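Local coordinates for peptidase M16 inactive domain family protein (Pseudomonas fluorescens, PDB 3GWB) that is of unknown function but carries the inactive domain of the M16 peptidases, a family whose active members are metal-dependent hydrolases, at residues P233-A238 with A255-D260; S248-M253 with E321-T326; Q274-G279 with A335-N340. One frame throughout, in Å; residues are numbered along the deposited sequence.

Interaction 1 (P233-A238 with A255-D260)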
loop_
_atom_site.group_PDB
_atom_site.type_symbol
_atom_site.label_atom_id
_atom_site.label_comp_id
_atom_site.label_asym_id
_atom_site.label_seq_id
_atom_site.Cartn_x
_atom_site.Cartn_y
_atom_site.Cartn_z
ATOM N N PRO A 233 -4.187 -18.038 -26.115
ATOM C CA PRO A 233 -5.328 -17.253 -26.590
ATOM C C PRO A 233 -5.262 -17.064 -28.100
ATOM O O PRO A 233 -4.215 -17.268 -28.714
ATOM C CB PRO A 233 -5.166 -15.933 -25.845
ATOM C CG PRO A 233 -3.677 -15.771 -25.818
ATOM C CD PRO A 233 -3.203 -17.171 -25.436
ATOM N N ALA A 234 -6.384 -16.686 -28.698
ATOM C CA ALA A 234 -6.425 -16.447 -30.131
ATOM C C ALA A 234 -6.060 -14.989 -30.356
ATOM O O ALA A 234 -6.298 -14.147 -29.490
ATOM C CB ALA A 234 -7.815 -16.720 -30.667
ATOM N N GLU A 235 -5.475 -14.694 -31.512
ATOM C CA GLU A 235 -5.101 -13.323 -31.849
ATOM C C GLU A 235 -6.371 -12.504 -32.033
ATOM O O GLU A 235 -7.146 -12.760 -32.951
ATOM C CB GLU A 235 -4.301 -13.298 -33.154
ATOM C CG GLU A 235 -2.877 -13.805 -33.035
ATOM C CD GLU A 235 -1.967 -12.795 -32.371
ATOM O OE1 GLU A 235 -2.259 -12.400 -31.222
ATOM O OE2 GLU A 235 -0.965 -12.393 -33.001
ATOM N N PRO A 236 -6.605 -11.509 -31.167
ATOM C CA PRO A 236 -7.808 -10.687 -31.297
ATOM C C PRO A 236 -7.690 -9.724 -32.476
ATOM O O PRO A 236 -6.584 -9.358 -32.875
ATOM C CB PRO A 236 -7.854 -9.950 -29.967
ATOM C CG PRO A 236 -6.403 -9.712 -29.705
ATOM C CD PRO A 236 -5.784 -11.053 -30.031
ATOM N N LYS A 237 -8.826 -9.317 -33.029
ATOM C CA LYS A 237 -8.828 -8.376 -34.146
ATOM C C LYS A 237 -8.652 -6.966 -33.586
ATOM O O LYS A 237 -9.099 -6.672 -32.477
ATOM C CB LYS A 237 -10.147 -8.465 -34.921
ATOM C CG LYS A 237 -11.383 -8.248 -34.060
ATOM C CD LYS A 237 -12.655 -8.151 -34.895
ATOM C CE LYS A 237 -13.885 -8.046 -34.002
ATOM N NZ LYS A 237 -13.784 -6.909 -33.033
ATOM N N ALA A 238 -7.991 -6.097 -34.344
ATOM C CA ALA A 238 -7.781 -4.725 -33.899
ATOM C C ALA A 238 -9.132 -4.036 -33.745
ATOM O O ALA A 238 -10.033 -4.230 -34.560
ATOM C CB ALA A 238 -6.917 -3.969 -34.909
ATOM N N ALA A 255 -3.149 -1.947 -26.446
ATOM C CA ALA A 255 -2.596 -3.253 -26.149
ATOM C C ALA A 255 -2.819 -4.273 -27.247
ATOM O O ALA A 255 -3.613 -4.068 -28.163
ATOM C CB ALA A 255 -3.196 -3.778 -24.838
ATOM N N GLN A 256 -2.090 -5.376 -27.124
ATOM C CA GLN A 256 -2.169 -6.505 -28.032
ATOM C C GLN A 256 -1.466 -7.624 -27.298
ATOM O O GLN A 256 -0.852 -7.386 -26.255
ATOM C CB GLN A 256 -1.473 -6.208 -29.362
ATOM C CG GLN A 256 -0.045 -5.710 -29.268
ATOM C CD GLN A 256 0.541 -5.434 -30.647
ATOM O OE1 GLN A 256 1.001 -6.352 -31.338
ATOM N NE2 GLN A 256 0.500 -4.175 -31.062
ATOM N N LEU A 257 -1.564 -8.840 -27.818
ATOM C CA LEU A 257 -0.928 -9.970 -27.164
ATOM C C LEU A 257 0.584 -9.836 -27.187
ATOM O O LEU A 257 1.176 -9.550 -28.226
ATOM C CB LEU A 257 -1.340 -11.278 -27.840
ATOM C CG LEU A 257 -2.814 -11.663 -27.706
ATOM C CD1 LEU A 257 -3.054 -13.014 -28.381
ATOM C CD2 LEU A 257 -3.185 -11.738 -26.231
ATOM N N GLY A 258 1.200 -10.036 -26.028
ATOM C CA GLY A 258 2.643 -9.943 -25.930
ATOM C C GLY A 258 3.243 -11.330 -25.994
ATOM O O GLY A 258 2.774 -12.183 -26.748
ATOM N N ILE A 259 4.274 -11.569 -25.193
ATOM C CA ILE A 259 4.926 -12.870 -25.177
ATOM C C ILE A 259 4.581 -13.638 -23.908
ATOM O O ILE A 259 4.013 -13.080 -22.970
ATOM C CB ILE A 259 6.461 -12.719 -25.222
ATOM C CG1 ILE A 259 6.920 -11.848 -24.047
ATOM C CG2 ILE A 259 6.890 -12.107 -26.548
ATOM C CD1 ILE A 259 8.395 -11.973 -23.727
ATOM N N ASP A 260 4.906 -14.928 -23.895
ATOM C CA ASP A 260 4.692 -15.735 -22.705
ATOM C C ASP A 260 6.039 -15.662 -21.983
ATOM O O ASP A 260 7.063 -15.380 -22.606
ATOM C CB ASP A 260 4.311 -17.184 -23.049
ATOM C CG ASP A 260 5.226 -17.808 -24.075
ATOM O OD1 ASP A 260 6.458 -17.657 -23.952
ATOM O OD2 ASP A 260 4.706 -18.464 -25.004
HETATM O O HOH W 1 -2.572 -9.294 -30.331
#

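Interaction 2 (S248-M253 with E321-T326)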
loop_
_atom_site.group_PDB
_atom_site.type_symbol
_atom_site.label_atom_id
_atom_site.label_comp_id
_atom_site.label_asym_id
_atom_site.label_seq_id
_atom_site.Cartn_x
_atom_site.Cartn_y
_atom_site.Cartn_z
ATOM N N SER A 248 -13.036 14.532 -15.826
ATOM C CA SER A 248 -12.194 15.548 -16.489
ATOM C C SER A 248 -10.923 15.212 -17.257
ATOM O O SER A 248 -10.373 16.065 -18.036
ATOM C CB SER A 248 -11.831 16.613 -15.486
ATOM O OG SER A 248 -10.664 17.299 -15.911
ATOM N N GLN A 249 -10.373 14.029 -17.022
ATOM C CA GLN A 249 -9.149 13.651 -17.730
ATOM C C GLN A 249 -9.561 12.469 -18.583
ATOM O O GLN A 249 -10.657 11.958 -18.417
ATOM C CB GLN A 249 -8.073 13.269 -16.737
ATOM C CG GLN A 249 -7.581 14.468 -15.914
ATOM C CD GLN A 249 -6.290 14.971 -16.432
ATOM O OE1 GLN A 249 -6.017 16.176 -16.468
ATOM N NE2 GLN A 249 -5.461 14.040 -16.846
ATOM N N THR A 250 -8.733 12.049 -19.519
ATOM C CA THR A 250 -9.098 10.879 -20.296
ATOM C C THR A 250 -8.037 9.808 -20.177
ATOM O O THR A 250 -6.847 10.080 -20.304
ATOM C CB THR A 250 -9.324 11.180 -21.808
ATOM O OG1 THR A 250 -8.200 11.894 -22.336
ATOM C CG2 THR A 250 -10.594 11.973 -22.032
ATOM N N SER A 251 -8.483 8.589 -19.909
ATOM C CA SER A 251 -7.586 7.457 -19.768
ATOM C C SER A 251 -7.446 6.752 -21.106
ATOM O O SER A 251 -8.446 6.401 -21.732
ATOM C CB SER A 251 -8.131 6.486 -18.722
ATOM O OG SER A 251 -7.545 5.206 -18.871
ATOM N N LEU A 252 -6.203 6.554 -21.536
ATOM C CA LEU A 252 -5.905 5.904 -22.807
ATOM C C LEU A 252 -5.129 4.611 -22.583
ATOM O O LEU A 252 -4.121 4.594 -21.878
ATOM C CB LEU A 252 -5.061 6.830 -23.687
ATOM C CG LEU A 252 -5.626 8.179 -24.128
ATOM C CD1 LEU A 252 -4.505 9.002 -24.755
ATOM C CD2 LEU A 252 -6.768 7.966 -25.115
HETATM N N MSE A 253 -5.592 3.530 -23.198
HETATM C CA MSE A 253 -4.919 2.247 -23.070
HETATM C C MSE A 253 -4.850 1.562 -24.425
HETATM O O MSE A 253 -5.854 1.452 -25.129
HETATM C CB MSE A 253 -5.665 1.349 -22.083
HETATM C CG MSE A 253 -5.822 1.942 -20.700
HETATM SE SE MSE A 253 -6.433 0.695 -19.564
HETATM C CE MSE A 253 -4.990 -0.301 -19.371
ATOM N N GLU A 321 -9.606 17.179 -23.701
ATOM C CA GLU A 321 -9.521 17.920 -24.953
ATOM C C GLU A 321 -8.258 17.624 -25.754
ATOM O O GLU A 321 -8.145 18.035 -26.907
ATOM C CB GLU A 321 -9.611 19.424 -24.679
ATOM C CG GLU A 321 -8.713 19.896 -23.553
ATOM C CD GLU A 321 -8.619 21.408 -23.473
ATOM O OE1 GLU A 321 -9.674 22.075 -23.553
ATOM O OE2 GLU A 321 -7.490 21.928 -23.323
HETATM N N MSE A 322 -7.311 16.914 -25.151
HETATM C CA MSE A 322 -6.069 16.580 -25.845
HETATM C C MSE A 322 -5.959 15.087 -26.175
HETATM O O MSE A 322 -5.021 14.667 -26.851
HETATM C CB MSE A 322 -4.863 16.992 -24.991
HETATM C CG MSE A 322 -4.795 18.479 -24.657
HETATM SE SE MSE A 322 -4.449 19.547 -26.085
HETATM C CE MSE A 322 -6.077 19.954 -26.598
ATOM N N SER A 323 -6.925 14.301 -25.707
ATOM C CA SER A 323 -6.929 12.851 -25.899
ATOM C C SER A 323 -6.879 12.383 -27.346
ATOM O O SER A 323 -6.133 11.465 -27.688
ATOM C CB SER A 323 -8.157 12.243 -25.226
ATOM O OG SER A 323 -9.345 12.679 -25.862
ATOM N N GLU A 324 -7.693 13.002 -28.189
ATOM C CA GLU A 324 -7.748 12.636 -29.595
ATOM C C GLU A 324 -6.369 12.777 -30.259
ATOM O O GLU A 324 -5.914 11.881 -30.976
ATOM C CB GLU A 324 -8.785 13.518 -30.299
ATOM C CG GLU A 324 -10.061 13.744 -29.462
ATOM C CD GLU A 324 -9.996 14.985 -28.548
ATOM O OE1 GLU A 324 -8.922 15.280 -27.992
ATOM O OE2 GLU A 324 -11.033 15.660 -28.375
ATOM N N GLY A 325 -5.702 13.898 -30.003
ATOM C CA GLY A 325 -4.396 14.122 -30.590
ATOM C C GLY A 325 -3.285 13.330 -29.921
ATOM O O GLY A 325 -2.356 12.868 -30.583
ATOM N N THR A 326 -3.380 13.170 -28.607
ATOM C CA THR A 326 -2.369 12.438 -27.860
ATOM C C THR A 326 -2.333 10.966 -28.261
ATOM O O THR A 326 -1.261 10.366 -28.337
ATOM C CB THR A 326 -2.613 12.557 -26.342
ATOM O OG1 THR A 326 -2.670 13.943 -25.981
ATOM C CG2 THR A 326 -1.478 11.900 -25.563
#

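Interaction 3 (Q274-G279 with A335-N340)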
loop_
_atom_site.group_PDB
_atom_site.type_symbol
_atom_site.label_atom_id
_atom_site.label_comp_id
_atom_site.label_asym_id
_atom_site.label_seq_id
_atom_site.Cartn_x
_atom_site.Cartn_y
_atom_site.Cartn_z
ATOM N N GLN A 274 11.923 -1.196 -22.204
ATOM C CA GLN A 274 12.508 -0.235 -21.275
ATOM C C GLN A 274 12.755 1.094 -21.983
ATOM O O GLN A 274 12.419 2.157 -21.458
ATOM C CB GLN A 274 13.824 -0.779 -20.703
ATOM C CG GLN A 274 13.652 -1.912 -19.691
ATOM C CD GLN A 274 14.979 -2.540 -19.270
ATOM O OE1 GLN A 274 15.948 -1.835 -18.981
ATOM N NE2 GLN A 274 15.023 -3.873 -19.224
ATOM N N ILE A 275 13.327 1.024 -23.181
ATOM C CA ILE A 275 13.632 2.212 -23.980
ATOM C C ILE A 275 12.367 2.932 -24.456
ATOM O O ILE A 275 12.317 4.165 -24.527
ATOM C CB ILE A 275 14.480 1.829 -25.220
ATOM C CG1 ILE A 275 15.815 1.221 -24.767
ATOM C CG2 ILE A 275 14.697 3.053 -26.107
ATOM C CD1 ILE A 275 16.619 0.578 -25.896
ATOM N N LEU A 276 11.345 2.154 -24.785
ATOM C CA LEU A 276 10.083 2.706 -25.265
ATOM C C LEU A 276 9.228 3.366 -24.185
ATOM O O LEU A 276 8.781 4.498 -24.356
ATOM C CB LEU A 276 9.265 1.605 -25.946
ATOM C CG LEU A 276 7.822 1.923 -26.344
ATOM C CD1 LEU A 276 7.784 3.042 -27.362
ATOM C CD2 LEU A 276 7.178 0.662 -26.926
ATOM N N GLY A 277 8.987 2.652 -23.087
ATOM C CA GLY A 277 8.158 3.198 -22.027
ATOM C C GLY A 277 8.410 2.653 -20.631
ATOM O O GLY A 277 7.474 2.484 -19.851
ATOM N N GLY A 278 9.666 2.374 -20.310
ATOM C CA GLY A 278 9.986 1.874 -18.984
ATOM C C GLY A 278 9.979 3.039 -18.008
ATOM O O GLY A 278 9.289 4.036 -18.233
ATOM N N GLY A 279 10.737 2.934 -16.923
ATOM C CA GLY A 279 10.772 4.027 -15.968
ATOM C C GLY A 279 11.691 5.141 -16.435
ATOM O O GLY A 279 12.524 4.932 -17.317
ATOM N N ALA A 335 4.751 3.355 -33.764
ATOM C CA ALA A 335 5.036 2.907 -35.123
ATOM C C ALA A 335 6.477 3.233 -35.478
ATOM O O ALA A 335 7.205 2.387 -35.995
ATOM C CB ALA A 335 4.090 3.581 -36.102
ATOM N N GLU A 336 6.875 4.469 -35.184
ATOM C CA GLU A 336 8.220 4.958 -35.453
ATOM C C GLU A 336 9.270 4.125 -34.721
ATOM O O GLU A 336 10.332 3.846 -35.268
ATOM C CB GLU A 336 8.312 6.435 -35.042
ATOM C CG GLU A 336 9.719 7.004 -34.890
ATOM C CD GLU A 336 10.582 6.827 -36.124
ATOM O OE1 GLU A 336 10.093 7.085 -37.250
ATOM O OE2 GLU A 336 11.762 6.442 -35.961
ATOM N N TYR A 337 8.972 3.720 -33.491
ATOM C CA TYR A 337 9.910 2.907 -32.721
ATOM C C TYR A 337 10.109 1.520 -33.343
ATOM O O TYR A 337 11.239 1.049 -33.464
ATOM C CB TYR A 337 9.425 2.739 -31.279
ATOM C CG TYR A 337 10.438 2.057 -30.384
ATOM C CD1 TYR A 337 11.651 2.674 -30.082
ATOM C CD2 TYR A 337 10.191 0.794 -29.848
ATOM C CE1 TYR A 337 12.596 2.051 -29.264
ATOM C CE2 TYR A 337 11.134 0.157 -29.024
ATOM C CZ TYR A 337 12.335 0.795 -28.737
ATOM O OH TYR A 337 13.281 0.182 -27.925
ATOM N N LEU A 338 9.015 0.858 -33.720
ATOM C CA LEU A 338 9.116 -0.474 -34.319
ATOM C C LEU A 338 9.796 -0.400 -35.675
ATOM O O LEU A 338 10.516 -1.320 -36.076
ATOM C CB LEU A 338 7.732 -1.105 -34.494
ATOM C CG LEU A 338 6.969 -1.519 -33.235
ATOM C CD1 LEU A 338 5.671 -2.213 -33.639
ATOM C CD2 LEU A 338 7.831 -2.458 -32.395
ATOM N N LYS A 339 9.563 0.705 -36.372
ATOM C CA LYS A 339 10.130 0.931 -37.692
ATOM C C LYS A 339 11.643 1.130 -37.696
ATOM O O LYS A 339 12.354 0.474 -38.455
ATOM C CB LYS A 339 9.457 2.143 -38.339
ATOM C CG LYS A 339 9.986 2.492 -39.724
ATOM C CD LYS A 339 9.299 3.736 -40.274
ATOM C CE LYS A 339 9.854 4.132 -41.635
ATOM N NZ LYS A 339 9.633 3.073 -42.659
ATOM N N ASN A 340 12.145 2.027 -36.851
ATOM C CA ASN A 340 13.577 2.301 -36.837
ATOM C C ASN A 340 14.369 1.708 -35.690
ATOM O O ASN A 340 15.597 1.679 -35.734
ATOM C CB ASN A 340 13.817 3.808 -36.893
ATOM C CG ASN A 340 13.366 4.405 -38.203
ATOM O OD1 ASN A 340 13.615 3.837 -39.264
ATOM N ND2 ASN A 340 12.705 5.557 -38.143
#

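Interaction 1 (P233-A238 with A255-D260)
Leu257 on strand 249-257 sets its branched end against Pro233, Glu235 and Pro236, forming a small surface contact between the strand and the extended loop that leads into strand 239-244. The closest approaches all fall on one methyl, CD1. On one side Pro233 CG lies 3.8 Å from Leu257 CD1, and on another Pro236 CD lies 3.7 Å from the same carbon, so two proline rings flank a single branch. Pro236 CD also reaches Leu257 CG at 3.8 Å. The Glu235 chain is bent at chi2 (-76°), which brings OE1 of its carboxylate beside the leucine; the 3.0 Å between Glu235 OE1 and Leu257 CD1 is doubtfully short. Glu235 OE1 is held by a salt bridge to Arg309, whose guanidinium also bonds to Gly258 O. A water joins the two sides as well, donating to Glu235 OE1 at 3.2 Å and accepting from Leu257 N at 2.7 Å. Tyr160 of helix 147-160 touches both Pro233 and Leu257. The loop thus packs on Leu257 just before it enters edge strand 239-244 of the same mixed sheet, a topology consistent with the alpha+beta fold of the M16 family.

Interaction 2 (S248-M253 with E321-T326)
Thr250 and Ser323 form the tight part of this contact, where strand 249-257 meets the first turn of helix 323-340. Their CB atoms stand 3.8 Å apart. Thr250 OG1 sits between its backbone N and carbonyl carbon (chi1 51°) and is aimed at the serine methylene; its 2.9 Å to Ser323 CB is shorter than such a contact should be and is best read with caution. Thr250 CG2 lies alongside the same methylene, 4.0 Å from Ser323 CB. Each hydroxyl bonds elsewhere: Thr250 OG1 with Thr318 O on the neighbouring strand, Ser323 OG with Ala320 O just ahead of the helix. Farther along, the fit is looser. Leu252 CD1 comes no nearer than 4.3 Å to Thr326 CG2 and 4.2 Å to Ser323 O. Thr326 turns its methyl to the leucine while its hydroxyl serves the helix, donating over 2.6 Å from OG1 to O of selenomethionine Met322, 53° above that carbonyl plane; Thr326 N bonds to the same oxygen. Thr250, Leu252 and Thr326 are buried, whereas the partly exposed Glu321 points away from the strand and bridges to Lys425. Thr250 and Leu252 face this helix while Ser251 and selenomethionine Met253 meet helix 147-160, so the strand lies between two helices within the mixed sheet, consistent with an M16-type alpha+beta fold.

Interaction 3 (Q274-G279 with A335-N340)
With chi1 of -173°, Tyr337 carries its ring away from its own backbone N, and Leu276 places CG likewise (171°), which brings the phenol of helix 323-340 onto the C-terminal part of helix 266-277. Leu276 then lies over one face of the ring. Its CB makes a CH-pi contact, 4.2 Å from the Tyr337 ring centroid and 23° off the normal, displaced toward the rim so that CE2 is the ring atom closest to CB, at 3.9 Å. Leu276 CD1 reaches farther back, 4.1 Å from Tyr337 CG, so the leucine follows the ring from root to outer half. Ile275 meets the far end instead, its side chain running at about a right angle to the tyrosine: Ile275 CB is 3.4 Å from Tyr337 OH, and Ile275 CG2 approaches Tyr337 CE1 obliquely at 3.9 Å. The hydroxyl makes a weak hydrogen bond to Gly272 O, on helix 266-277 about one turn before Ile275. Pro342 touches both Ile275 and Tyr337, and Met404 of helix 397-407 reaches the ring too. This is a helix-helix contact built on CH-pi packing of leucine on tyrosine, consistent with the helices of an M16-type alpha+beta fold.

All three interactions fall within one stretch of M16 family sequence and share elements in pairs. Interactions 1 and 2 use strand 249-257, toward its end and its start respectively, with centres about 24 Å apart; their segments adjoin in the sequence. Helix 323-340 links interaction 2, at its first turn, with interaction 3, at its last, their centres about 20 Å apart and nearest atoms about 11 Å. Interactions 1 and 3 have centres about 18 Å apart and nearest atoms about 6 Å; helix 266-277 is the next element after the strand, and Ile259 beyond the strand packs on it at Tyr266 and Val269. None of the contacts includes a metal or ligand; they join sheet, helices and loop.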